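Local coordinates for oxidoreductase, zinc-binding dehydrogenase family (Myxococcus xanthus, PDB 5K1S), which acts as a zinc-containing medium-chain reductase in an alternative de novo route to isovaleryl coenzyme A, probably with NADP as its cofactor, at residues V22-G27 / S72-L77; V47-H52 / M142-G147; E80-V85 / R100-Q105; G261-D266 / N283-M288; R277-G282 / E302-Y307. All coordinates share one frame; numbering follows the deposited sequence.

Interaction 1 (V22-G27 / S72-L77)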
# COMPACT_ATOMS: atom_id res chain seq x y z
N VAL A 22 4.77 9.51 38.39
CA VAL A 22 3.87 10.56 37.94
C VAL A 22 4.67 11.60 37.18
O VAL A 22 5.82 11.90 37.53
CB VAL A 22 3.12 11.20 39.12
CG1 VAL A 22 2.07 12.19 38.61
CG2 VAL A 22 2.47 10.13 39.99
N LEU A 23 4.06 12.14 36.13
CA LEU A 23 4.64 13.22 35.33
C LEU A 23 3.75 14.44 35.50
O LEU A 23 2.62 14.46 35.00
CB LEU A 23 4.74 12.81 33.86
CG LEU A 23 5.35 13.85 32.92
CD1 LEU A 23 6.85 13.96 33.15
CD2 LEU A 23 5.05 13.50 31.47
N ARG A 24 4.25 15.45 36.21
CA ARG A 24 3.48 16.66 36.48
C ARG A 24 3.83 17.81 35.55
O ARG A 24 3.13 18.83 35.57
CB ARG A 24 3.66 17.08 37.94
CG ARG A 24 3.25 16.00 38.92
CD ARG A 24 3.06 16.52 40.33
NE ARG A 24 2.41 15.51 41.18
CZ ARG A 24 1.10 15.32 41.25
NH1 ARG A 24 0.27 16.07 40.53
NH2 ARG A 24 0.61 14.38 42.04
N SER A 25 4.88 17.68 34.74
CA SER A 25 5.18 18.67 33.72
C SER A 25 5.97 18.00 32.61
O SER A 25 6.97 17.32 32.87
CB SER A 25 5.97 19.86 34.29
OG SER A 25 7.27 19.46 34.70
N PHE A 26 5.50 18.17 31.37
CA PHE A 26 6.22 17.61 30.23
C PHE A 26 7.62 18.22 30.15
O PHE A 26 7.82 19.40 30.44
CB PHE A 26 5.46 17.89 28.94
CG PHE A 26 4.07 17.31 28.91
CD1 PHE A 26 3.88 15.94 28.88
CD2 PHE A 26 2.96 18.14 28.91
CE1 PHE A 26 2.61 15.40 28.86
CE2 PHE A 26 1.69 17.61 28.88
CZ PHE A 26 1.51 16.24 28.85
N GLY A 27 8.59 17.40 29.75
CA GLY A 27 9.96 17.87 29.64
C GLY A 27 10.99 16.76 29.69
O GLY A 27 10.83 15.72 29.05
N SER A 72 -2.29 14.61 29.26
CA SER A 72 -2.52 15.75 30.14
C SER A 72 -1.93 15.47 31.51
O SER A 72 -2.23 14.44 32.13
CB SER A 72 -4.02 16.04 30.26
OG SER A 72 -4.25 17.21 31.03
N VAL A 73 -1.09 16.39 31.99
CA VAL A 73 -0.46 16.26 33.30
C VAL A 73 -1.46 16.63 34.40
O VAL A 73 -2.29 17.52 34.21
CB VAL A 73 0.80 17.14 33.41
CG1 VAL A 73 1.86 16.68 32.41
CG2 VAL A 73 0.47 18.61 33.20
N PRO A 74 -1.39 15.96 35.56
CA PRO A 74 -0.48 14.85 35.89
C PRO A 74 -0.85 13.58 35.12
O PRO A 74 -2.02 13.35 34.85
CB PRO A 74 -0.68 14.66 37.39
CG PRO A 74 -2.05 15.17 37.66
CD PRO A 74 -2.26 16.30 36.70
N ALA A 75 0.15 12.77 34.77
CA ALA A 75 -0.06 11.64 33.89
C ALA A 75 0.78 10.45 34.33
O ALA A 75 1.93 10.60 34.74
CB ALA A 75 0.28 11.99 32.44
N ILE A 76 0.17 9.26 34.26
CA ILE A 76 0.87 8.00 34.44
C ILE A 76 1.07 7.41 33.05
O ILE A 76 0.10 7.05 32.37
CB ILE A 76 0.08 7.04 35.34
CG1 ILE A 76 -0.06 7.64 36.75
CG2 ILE A 76 0.77 5.67 35.41
CD1 ILE A 76 -1.03 6.88 37.64
N LEU A 77 2.32 7.32 32.62
CA LEU A 77 2.63 6.88 31.26
C LEU A 77 2.75 5.36 31.20
O LEU A 77 2.76 4.67 32.21
CB LEU A 77 3.93 7.54 30.78
CG LEU A 77 4.10 9.03 31.08
CD1 LEU A 77 5.32 9.58 30.36
CD2 LEU A 77 2.85 9.83 30.72
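Leu23 and Ala75 exchange both backbone bonds, a single antiparallel bridge between the end of strand 17-23 and a loop. Leu23 N reaches Ala75 O at 3.0 Å, in the carbonyl plane, while Ala75 N returns to Leu23 O at 3.0 Å, the donor tilted 28° from the carbonyl plane of Leu23. Leu23 O also takes a CA-H...O contact from Pro74, whose peptide bond to Val73 is cis. Outward, Val73 lays CG1 over the middle of the Phe26 ring, 3.6 Å from its centroid, a CH-pi contact. With CG set anti to its own carbonyl carbon (chi1 -59°), Phe26 brings its ring across to the 72-77 chain, the edge near Ser72 N. With an alanine for Phe26, Val73 CG1 would probably lose its aromatic cover, a gap opening beside it. Val22 CG1 lies beside Pro74 CB, and Leu23 CD2 meets Leu77 CD1 at 4.1 Å. Arg24 NH1 rests obliquely on Pro74 CB, but the guanidinium forms its salt bridge with Glu35. The bridge ties the two-stranded sheet of 17-23 and 32-38 to the loop before strand 80-88, with Arg64 of helix 58-64 against both Leu23 and Leu77.

Interaction 2 (V47-H52 / M142-G147)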
# COMPACT_ATOMS: atom_id res chain seq x y z
N VAL A 47 -11.48 -3.66 34.33
CA VAL A 47 -10.74 -4.63 35.13
C VAL A 47 -9.62 -3.89 35.85
O VAL A 47 -8.97 -3.01 35.27
CB VAL A 47 -10.19 -5.77 34.25
CG1 VAL A 47 -8.95 -6.40 34.86
CG2 VAL A 47 -11.26 -6.82 34.02
N LEU A 48 -9.38 -4.25 37.11
CA LEU A 48 -8.27 -3.69 37.88
C LEU A 48 -7.10 -4.66 37.81
O LEU A 48 -7.22 -5.83 38.17
CB LEU A 48 -8.68 -3.46 39.34
CG LEU A 48 -7.58 -2.92 40.26
CD1 LEU A 48 -7.07 -1.57 39.78
CD2 LEU A 48 -8.09 -2.80 41.69
N LEU A 49 -5.95 -4.16 37.34
CA LEU A 49 -4.77 -4.97 37.14
C LEU A 49 -3.72 -4.66 38.20
O LEU A 49 -3.58 -3.52 38.65
CB LEU A 49 -4.16 -4.73 35.76
CG LEU A 49 -4.86 -5.38 34.57
CD1 LEU A 49 -4.22 -4.91 33.28
CD2 LEU A 49 -4.80 -6.90 34.66
N ARG A 50 -2.99 -5.70 38.60
CA ARG A 50 -1.84 -5.57 39.48
C ARG A 50 -0.60 -5.68 38.60
O ARG A 50 -0.19 -6.78 38.21
CB ARG A 50 -1.86 -6.64 40.57
CG ARG A 50 -1.01 -6.32 41.79
CD ARG A 50 0.45 -6.69 41.60
NE ARG A 50 1.05 -7.14 42.85
CZ ARG A 50 1.04 -8.40 43.28
NH1 ARG A 50 0.45 -9.36 42.56
NH2 ARG A 50 1.61 -8.71 44.43
N VAL A 51 -0.02 -4.53 38.26
CA VAL A 51 1.03 -4.48 37.25
C VAL A 51 2.30 -5.12 37.83
O VAL A 51 2.83 -4.66 38.85
CB VAL A 51 1.30 -3.04 36.80
CG1 VAL A 51 2.31 -3.02 35.66
CG2 VAL A 51 -0.01 -2.37 36.38
N HIS A 52 2.78 -6.17 37.17
CA HIS A 52 4.05 -6.78 37.51
C HIS A 52 5.20 -6.26 36.67
O HIS A 52 6.36 -6.38 37.10
CB HIS A 52 3.97 -8.31 37.36
CG HIS A 52 3.15 -8.98 38.41
ND1 HIS A 52 3.68 -9.42 39.60
CD2 HIS A 52 1.83 -9.29 38.44
CE1 HIS A 52 2.72 -9.97 40.33
NE2 HIS A 52 1.59 -9.91 39.65
N MET A 142 -3.55 -0.53 37.58
CA MET A 142 -4.16 0.22 36.50
C MET A 142 -5.48 -0.43 36.13
O MET A 142 -5.62 -1.66 36.21
CB MET A 142 -3.24 0.29 35.27
CG MET A 142 -3.03 -1.05 34.57
SD MET A 142 -1.84 -0.96 33.22
CE MET A 142 -2.70 0.12 32.08
N VAL A 143 -6.43 0.39 35.74
CA VAL A 143 -7.71 -0.09 35.23
C VAL A 143 -7.59 -0.26 33.72
O VAL A 143 -6.88 0.49 33.05
CB VAL A 143 -8.86 0.87 35.61
CG1 VAL A 143 -10.12 0.58 34.80
CG2 VAL A 143 -9.16 0.75 37.09
N ALA A 144 -8.29 -1.26 33.20
CA ALA A 144 -8.22 -1.56 31.78
C ALA A 144 -9.56 -2.09 31.28
O ALA A 144 -10.07 -3.08 31.82
CB ALA A 144 -7.12 -2.59 31.51
N PRO A 145 -10.17 -1.47 30.27
CA PRO A 145 -11.34 -2.09 29.64
C PRO A 145 -10.97 -3.46 29.10
O PRO A 145 -9.88 -3.65 28.55
CB PRO A 145 -11.71 -1.11 28.52
CG PRO A 145 -11.08 0.18 28.91
CD PRO A 145 -9.84 -0.17 29.65
N VAL A 146 -11.87 -4.43 29.28
CA VAL A 146 -11.56 -5.79 28.84
C VAL A 146 -11.22 -5.81 27.36
O VAL A 146 -10.47 -6.67 26.90
CB VAL A 146 -12.73 -6.74 29.17
CG1 VAL A 146 -12.91 -6.84 30.68
CG2 VAL A 146 -14.01 -6.28 28.49
N GLY A 147 -11.74 -4.85 26.59
CA GLY A 147 -11.48 -4.80 25.17
C GLY A 147 -10.04 -4.50 24.80
O GLY A 147 -9.67 -4.70 23.64
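Within the GroES-like domain, strands 46-56 and 141-145 pair antiparallel in the curled sheet, Leu49 facing Met142 and Val47 facing Ala144 as hydrogen-bonded pairs, with Leu48 and Val143 as the non-hydrogen-bonded pair between them. Leu49 N gives a well-aligned bond to Met142 O (2.8 Å), and Met142 N answers with a longer one to Leu49 O. At the other pair, Ala144 N meets Val47 O at 2.8 Å in the carbonyl plane, whereas the return bond from Val47 N is weak. The short strand axes run at 133°, well off strict antiparallel, as expected of a strongly twisted sheet. Side chains then sort by alternation. Leu48 and Val143 share one face, their side chains crossing at about a right angle where CD1 of Leu48 nears CG2 of Val143 (4.1 Å). The opposite face holds Val47, Leu49, Met142 and Ala144. There Met142, with CG held between its backbone N and carbonyl carbon (chi1 68°), turns that CG to Leu49 CB and also to Val51 CG2, the latter at 3.8 Å. Ala144 CB touches Leu49 CD1, and beyond the strand Val146 CG1 abuts Val47 CG2 at 3.7 Å. Leu149 of strand 149-151 packs on Val47, Leu49 and Ala144, while strand 80-88 bonds to strand 46-56 through Leu48, Arg50 and His52.

Interaction 3 (E80-V85 / R100-Q105)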
# COMPACT_ATOMS: atom_id res chain seq x y z
N GLU A 80 2.58 -0.66 27.74
CA GLU A 80 3.09 -2.01 27.51
C GLU A 80 3.13 -2.77 28.83
O GLU A 80 4.19 -3.25 29.24
CB GLU A 80 4.47 -1.93 26.86
CG GLU A 80 4.74 -3.01 25.82
CD GLU A 80 6.05 -2.77 25.08
OE1 GLU A 80 6.70 -1.73 25.34
OE2 GLU A 80 6.44 -3.61 24.25
N ALA A 81 1.98 -2.90 29.49
CA ALA A 81 1.91 -3.41 30.85
C ALA A 81 1.38 -4.84 30.86
O ALA A 81 0.50 -5.20 30.07
CB ALA A 81 1.00 -2.52 31.70
N ALA A 82 1.93 -5.65 31.76
CA ALA A 82 1.48 -7.01 31.99
C ALA A 82 1.26 -7.18 33.48
O ALA A 82 2.12 -6.83 34.29
CB ALA A 82 2.51 -8.03 31.49
N GLY A 83 0.10 -7.71 33.85
CA GLY A 83 -0.26 -7.80 35.25
C GLY A 83 -1.28 -8.88 35.52
O GLY A 83 -1.52 -9.76 34.70
N GLU A 84 -1.90 -8.77 36.70
CA GLU A 84 -2.79 -9.80 37.23
C GLU A 84 -4.12 -9.17 37.60
O GLU A 84 -4.15 -8.14 38.27
CB GLU A 84 -2.16 -10.48 38.45
CG GLU A 84 -3.02 -11.54 39.10
CD GLU A 84 -2.38 -12.11 40.35
OE1 GLU A 84 -1.27 -11.65 40.71
OE2 GLU A 84 -2.98 -13.01 40.98
N VAL A 85 -5.21 -9.79 37.16
CA VAL A 85 -6.55 -9.31 37.47
C VAL A 85 -6.81 -9.56 38.95
O VAL A 85 -6.91 -10.72 39.38
CB VAL A 85 -7.61 -9.98 36.59
CG1 VAL A 85 -9.01 -9.51 36.98
CG2 VAL A 85 -7.33 -9.71 35.12
N ARG A 100 -4.27 -13.57 33.88
CA ARG A 100 -3.03 -12.93 33.49
C ARG A 100 -3.26 -12.16 32.20
O ARG A 100 -3.65 -12.76 31.19
CB ARG A 100 -1.92 -13.96 33.32
CG ARG A 100 -1.73 -14.87 34.52
CD ARG A 100 -0.90 -16.10 34.16
NE ARG A 100 0.40 -15.74 33.61
CZ ARG A 100 1.49 -15.49 34.33
NH1 ARG A 100 1.44 -15.56 35.66
NH2 ARG A 100 2.62 -15.18 33.73
N ALA A 101 -3.02 -10.85 32.23
CA ALA A 101 -3.37 -9.98 31.11
C ALA A 101 -2.19 -9.10 30.72
O ALA A 101 -1.25 -8.89 31.49
CB ALA A 101 -4.58 -9.10 31.46
N ALA A 102 -2.27 -8.57 29.50
CA ALA A 102 -1.30 -7.61 28.99
C ALA A 102 -2.04 -6.59 28.14
O ALA A 102 -2.86 -6.95 27.29
CB ALA A 102 -0.21 -8.30 28.16
N THR A 103 -1.75 -5.31 28.37
CA THR A 103 -2.49 -4.23 27.72
C THR A 103 -2.04 -4.04 26.28
O THR A 103 -0.87 -4.24 25.93
CB THR A 103 -2.30 -2.92 28.48
OG1 THR A 103 -0.91 -2.60 28.56
CG2 THR A 103 -2.88 -3.02 29.89
N LEU A 104 -2.98 -3.64 25.43
CA LEU A 104 -2.68 -3.19 24.08
C LEU A 104 -2.11 -1.77 24.14
O LEU A 104 -1.90 -1.20 25.22
CB LEU A 104 -3.93 -3.23 23.21
CG LEU A 104 -4.46 -4.60 22.78
CD1 LEU A 104 -5.83 -4.44 22.14
CD2 LEU A 104 -3.51 -5.27 21.81
N GLN A 105 -1.85 -1.20 22.97
CA GLN A 105 -1.42 0.19 22.91
C GLN A 105 -2.61 1.14 23.02
O GLN A 105 -2.60 2.08 23.82
CB GLN A 105 -0.65 0.44 21.62
CG GLN A 105 0.63 -0.38 21.50
CD GLN A 105 0.73 -1.17 20.21
OE1 GLN A 105 -0.22 -1.23 19.43
NE2 GLN A 105 1.89 -1.77 19.97
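The flat groups that meet across Ala81, Gly83, Ala101 and Thr103 are peptide groups, joined as the two arms of a beta hairpin in the GroES-like domain, strands 80-88 and 100-103. Thr103 N approaches Ala81 O at 2.8 Å almost in line with its C=O (165°). The two bonds linking Gly83 and Ala101 come in differently: Gly83 N to Ala101 O, 3.0 Å, and Ala101 N to Gly83 O, 3.1 Å, both with the donor tilted out of the carbonyl plane. Between these rungs Ala82 and Ala102 form a non-hydrogen-bonded pair, with Ala82 CB and Ala102 CB 4.3 Å apart on one side of the sheet. Ala102 CA and Ala82 CA make CA-H...O contacts to Ala81 O and Ala101 O respectively, oxygens that also accept the flanking N-H bonds. On the same side as the two methyls, the guanidinium of Arg100 makes a cation-pi contact with Trp158. At the start of strand 80-88, Glu80 turns from the hairpin to the zinc site, its side chain about 3 Å from that of Cys166 and about 5 Å from the metal. Next to it, Thr103 substitutes its hydroxyl for a backbone acceptor: OG1, placed by chi1 58° between its backbone N and carbonyl carbon, takes Ala81 N-H at 3.1 Å and is also hydrogen-bonded to His79 O.

Interaction 4 (G261-D266 / N283-M288)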
# COMPACT_ATOMS: atom_id res chain seq x y z
N GLY A 261 11.91 2.83 7.11
CA GLY A 261 11.13 3.85 6.43
C GLY A 261 11.90 4.58 5.35
O GLY A 261 12.46 3.95 4.45
N SER A 262 11.95 5.91 5.45
CA SER A 262 12.49 6.72 4.36
C SER A 262 13.94 6.37 4.06
O SER A 262 14.36 6.39 2.89
CB SER A 262 12.37 8.21 4.72
OG SER A 262 13.01 8.49 5.96
N ALA A 263 14.73 6.05 5.09
CA ALA A 263 16.16 5.88 4.89
C ALA A 263 16.47 4.75 3.91
O ALA A 263 17.43 4.84 3.14
CB ALA A 263 16.85 5.64 6.23
N THR A 264 15.67 3.68 3.94
CA THR A 264 15.91 2.51 3.11
C THR A 264 14.84 2.29 2.06
O THR A 264 14.94 1.33 1.28
CB THR A 264 16.01 1.26 3.99
OG1 THR A 264 14.74 1.00 4.60
CG2 THR A 264 17.06 1.43 5.07
N PHE A 265 13.83 3.16 1.99
CA PHE A 265 12.66 2.88 1.16
C PHE A 265 13.03 2.77 -0.31
O PHE A 265 12.68 1.79 -0.99
CB PHE A 265 11.61 3.97 1.37
CG PHE A 265 10.25 3.61 0.85
CD1 PHE A 265 9.44 2.71 1.53
CD2 PHE A 265 9.77 4.17 -0.32
CE1 PHE A 265 8.19 2.38 1.05
CE2 PHE A 265 8.52 3.84 -0.80
CZ PHE A 265 7.73 2.95 -0.12
N ASP A 266 13.75 3.77 -0.84
CA ASP A 266 14.05 3.79 -2.27
C ASP A 266 14.77 2.51 -2.70
O ASP A 266 14.51 1.99 -3.80
CB ASP A 266 14.90 5.02 -2.61
CG ASP A 266 15.12 5.18 -4.10
OD1 ASP A 266 14.18 5.61 -4.80
OD2 ASP A 266 16.24 4.88 -4.56
N ASN A 283 8.92 4.60 10.39
CA ASN A 283 9.67 5.68 9.74
C ASN A 283 10.52 6.34 10.83
O ASN A 283 10.11 7.33 11.44
CB ASN A 283 8.75 6.68 9.06
CG ASN A 283 9.46 7.49 8.00
OD1 ASN A 283 10.47 7.06 7.44
ND2 ASN A 283 8.94 8.68 7.72
N LEU A 284 11.71 5.79 11.05
CA LEU A 284 12.52 6.20 12.19
C LEU A 284 13.02 7.63 12.04
O LEU A 284 13.01 8.40 13.01
CB LEU A 284 13.70 5.23 12.37
CG LEU A 284 13.26 3.79 12.67
CD1 LEU A 284 14.46 2.87 12.81
CD2 LEU A 284 12.39 3.72 13.92
N GLU A 285 13.44 8.02 10.85
CA GLU A 285 13.97 9.36 10.63
C GLU A 285 12.88 10.38 10.32
O GLU A 285 13.18 11.57 10.19
CB GLU A 285 15.00 9.34 9.50
CG GLU A 285 16.24 8.52 9.84
CD GLU A 285 17.26 8.51 8.73
OE1 GLU A 285 17.00 9.11 7.67
OE2 GLU A 285 18.33 7.88 8.91
N SER A 286 11.62 9.95 10.21
CA SER A 286 10.49 10.85 9.96
C SER A 286 10.64 11.63 8.66
O SER A 286 9.94 12.62 8.44
CB SER A 286 10.30 11.82 11.13
OG SER A 286 10.14 11.13 12.36
N GLY A 287 11.55 11.20 7.78
CA GLY A 287 11.77 11.91 6.55
C GLY A 287 10.78 11.53 5.47
O GLY A 287 10.15 10.47 5.50
N MET A 288 10.62 12.43 4.51
CA MET A 288 9.75 12.17 3.37
C MET A 288 10.48 11.33 2.34
O MET A 288 11.68 11.07 2.43
CB MET A 288 9.27 13.49 2.76
CG MET A 288 8.51 14.39 3.72
SD MET A 288 6.97 13.68 4.32
CE MET A 288 7.52 12.88 5.83
O HOH W 1 15.54 9.82 5.30
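Asn283 OD1 is gripped by Ser262, whose backbone N donates to it at 2.7 Å with the N-H aimed nearly straight (160°). Ser262 OG lies 3.3 Å from the same OD1, at best a weak second bond. The other end of the amide is fixed too: Asn283 ND2 gives a nearly linear bond to Gly287 O at 3.1 Å, with that oxygen in the amide plane, so the two ends of the group are told apart and its rotation is set. CG anti to the backbone N (chi1 -160°) carries the amide across to the start of helix 262-270. Without the amide, as with an alanine at Asn283, the Ser262 N-H would probably lack its acceptor and the Gly287 carbonyl its tie. At the solvent side one water bridges Ser262 OG and Glu285 OE1, to which it donates at 2.9 Å, while the Glu285 carboxylate lies against Ala263 CB. Gly261 adopts backbone angles hard for any other residue to take, and a CB there would run into Asn283 OD1. Pro293 of the second subunit packs on Asn283. These turns follow strands 253-258 and 276-280, neighbours in the parallel sheet, at the carboxyl edge where a Rossmann fold generally receives its nucleotide.

Interaction 5 (R277-G282 / E302-Y307)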
# COMPACT_ATOMS: atom_id res chain seq x y z
N ARG A 277 5.06 -6.91 -2.60
CA ARG A 277 4.31 -6.03 -1.72
C ARG A 277 5.19 -5.58 -0.57
O ARG A 277 5.86 -6.40 0.06
CB ARG A 277 3.05 -6.73 -1.19
CG ARG A 277 3.32 -8.03 -0.47
CD ARG A 277 2.05 -8.85 -0.31
NE ARG A 277 2.25 -10.03 0.51
CZ ARG A 277 2.79 -11.17 0.08
NH1 ARG A 277 3.18 -11.29 -1.18
NH2 ARG A 277 2.93 -12.19 0.91
N VAL A 278 5.19 -4.27 -0.31
CA VAL A 278 5.97 -3.67 0.77
C VAL A 278 5.01 -3.31 1.89
O VAL A 278 4.06 -2.54 1.69
CB VAL A 278 6.75 -2.44 0.29
CG1 VAL A 278 7.50 -1.79 1.44
CG2 VAL A 278 7.70 -2.82 -0.83
N VAL A 279 5.26 -3.85 3.08
CA VAL A 279 4.44 -3.57 4.25
C VAL A 279 5.18 -2.55 5.10
O VAL A 279 6.20 -2.87 5.73
CB VAL A 279 4.14 -4.85 5.05
CG1 VAL A 279 3.12 -4.56 6.14
CG2 VAL A 279 3.63 -5.95 4.12
N VAL A 280 4.68 -1.32 5.13
CA VAL A 280 5.34 -0.22 5.82
C VAL A 280 4.77 -0.13 7.23
O VAL A 280 3.56 -0.01 7.41
CB VAL A 280 5.15 1.10 5.07
CG1 VAL A 280 5.98 2.20 5.72
CG2 VAL A 280 5.53 0.94 3.60
N VAL A 281 5.66 -0.19 8.22
CA VAL A 281 5.25 -0.06 9.62
C VAL A 281 6.01 1.01 10.38
O VAL A 281 5.53 1.47 11.43
CB VAL A 281 5.37 -1.42 10.34
CG1 VAL A 281 6.81 -1.90 10.36
CG2 VAL A 281 4.80 -1.35 11.76
N GLY A 282 7.17 1.47 9.91
CA GLY A 282 7.97 2.41 10.67
C GLY A 282 8.62 3.45 9.77
O GLY A 282 8.83 3.24 8.58
N GLU A 302 2.83 -3.37 -4.41
CA GLU A 302 1.85 -2.98 -3.41
C GLU A 302 2.59 -2.44 -2.19
O GLU A 302 3.55 -3.05 -1.71
CB GLU A 302 0.97 -4.17 -3.01
CG GLU A 302 0.33 -4.88 -4.19
CD GLU A 302 -0.66 -5.94 -3.77
OE1 GLU A 302 -0.95 -6.04 -2.55
OE2 GLU A 302 -1.15 -6.68 -4.64
N ILE A 303 2.14 -1.29 -1.69
CA ILE A 303 2.71 -0.67 -0.50
C ILE A 303 1.61 -0.62 0.54
O ILE A 303 0.68 0.19 0.44
CB ILE A 303 3.26 0.74 -0.79
CG1 ILE A 303 4.37 0.65 -1.85
CG2 ILE A 303 3.79 1.37 0.48
CD1 ILE A 303 4.82 1.99 -2.39
N LEU A 304 1.70 -1.49 1.54
CA LEU A 304 0.67 -1.65 2.56
C LEU A 304 1.14 -1.07 3.88
O LEU A 304 2.27 -1.32 4.31
CB LEU A 304 0.32 -3.13 2.74
CG LEU A 304 0.05 -3.93 1.47
CD1 LEU A 304 -0.19 -5.40 1.80
CD2 LEU A 304 -1.14 -3.35 0.72
N GLY A 305 0.28 -0.29 4.52
CA GLY A 305 0.56 0.21 5.85
C GLY A 305 0.02 -0.71 6.93
O GLY A 305 -1.02 -1.35 6.76
N ALA A 306 0.74 -0.77 8.05
CA ALA A 306 0.34 -1.57 9.20
C ALA A 306 0.52 -0.74 10.46
O ALA A 306 1.59 -0.15 10.67
CB ALA A 306 1.17 -2.86 9.30
N TYR A 307 -0.51 -0.69 11.29
CA TYR A 307 -0.52 0.19 12.45
C TYR A 307 -1.19 -0.51 13.63
O TYR A 307 -2.20 -1.20 13.47
CB TYR A 307 -1.26 1.50 12.14
CG TYR A 307 -1.34 2.47 13.29
CD1 TYR A 307 -0.21 3.12 13.76
CD2 TYR A 307 -2.56 2.75 13.91
CE1 TYR A 307 -0.27 4.01 14.81
CE2 TYR A 307 -2.64 3.65 14.96
CZ TYR A 307 -1.49 4.28 15.41
OH TYR A 307 -1.57 5.17 16.46
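Arg277 starts its side chain against strand 302-305, CB lying 3.8 Å from Glu302 CB, and then leaves it. CG sits between the backbone N and the carbonyl carbon (chi1 56°), and the chain runs extended from there to NE, which bonds to Gly179 O; at the tip NH2 forms a salt bridge with Glu185. Glu302, though opposite in charge, is not the mate: its OE1 stays 6.0 Å from Arg277 NE, and its other oxygen makes a long, weak ion pair with Arg178 of the second subunit. The backbones beneath run parallel, 22° apart, with Val278 and Val280 reaching to both sides along the partner strand. Leu304 N bonds to Val278 O at 2.6 Å and Ala306 N to Val280 O at 3.0 Å, while Val278 N and Val280 N donate to Glu302 O and Leu304 O. Val278, Val280 and Ile303 turn to one face, where Val280 CG2 lies alongside Ile303 CG2 at 3.6 Å, pointing the same way, beneath Phe265 of helix 262-270. On the opposite face Val279 CG1 meets Ala306 CB at 4.1 Å, and helix 165-178 covers Val279 and Leu304. Strand 302-305 is the last of six in the 3-2-1-4-5-6 order of a Rossmann fold. Glu302, Ile303 and Leu304 pair antiparallel with a strand of the second subunit, so the sheet continues across the interface, a hallmark of medium-chain dehydrogenase dimers.

The five contacts fall into the two lobes of a medium-chain reductase. Along the chain interaction 1 crosses interaction 2, and interaction 3 is nested within interaction 2; these build the GroES-like side. Interactions 2 and 3, centres 7 Å apart, share one sheet through strands 46-56 and 80-88, touching where Met142 SD packs on Ala81 CB. Interactions 4 and 5 follow later, crossing each other in the Rossmann domain with centres 13 Å apart; Phe265 packs on Val280 and Ile303 between them, and both reach the second subunit. Interactions 2 and 4 lie on opposite sides of the chain's centre, 36 Å between centres. The zinc held by Cys57, His79 and Cys166 lies between the lobes, nearest to interaction 3.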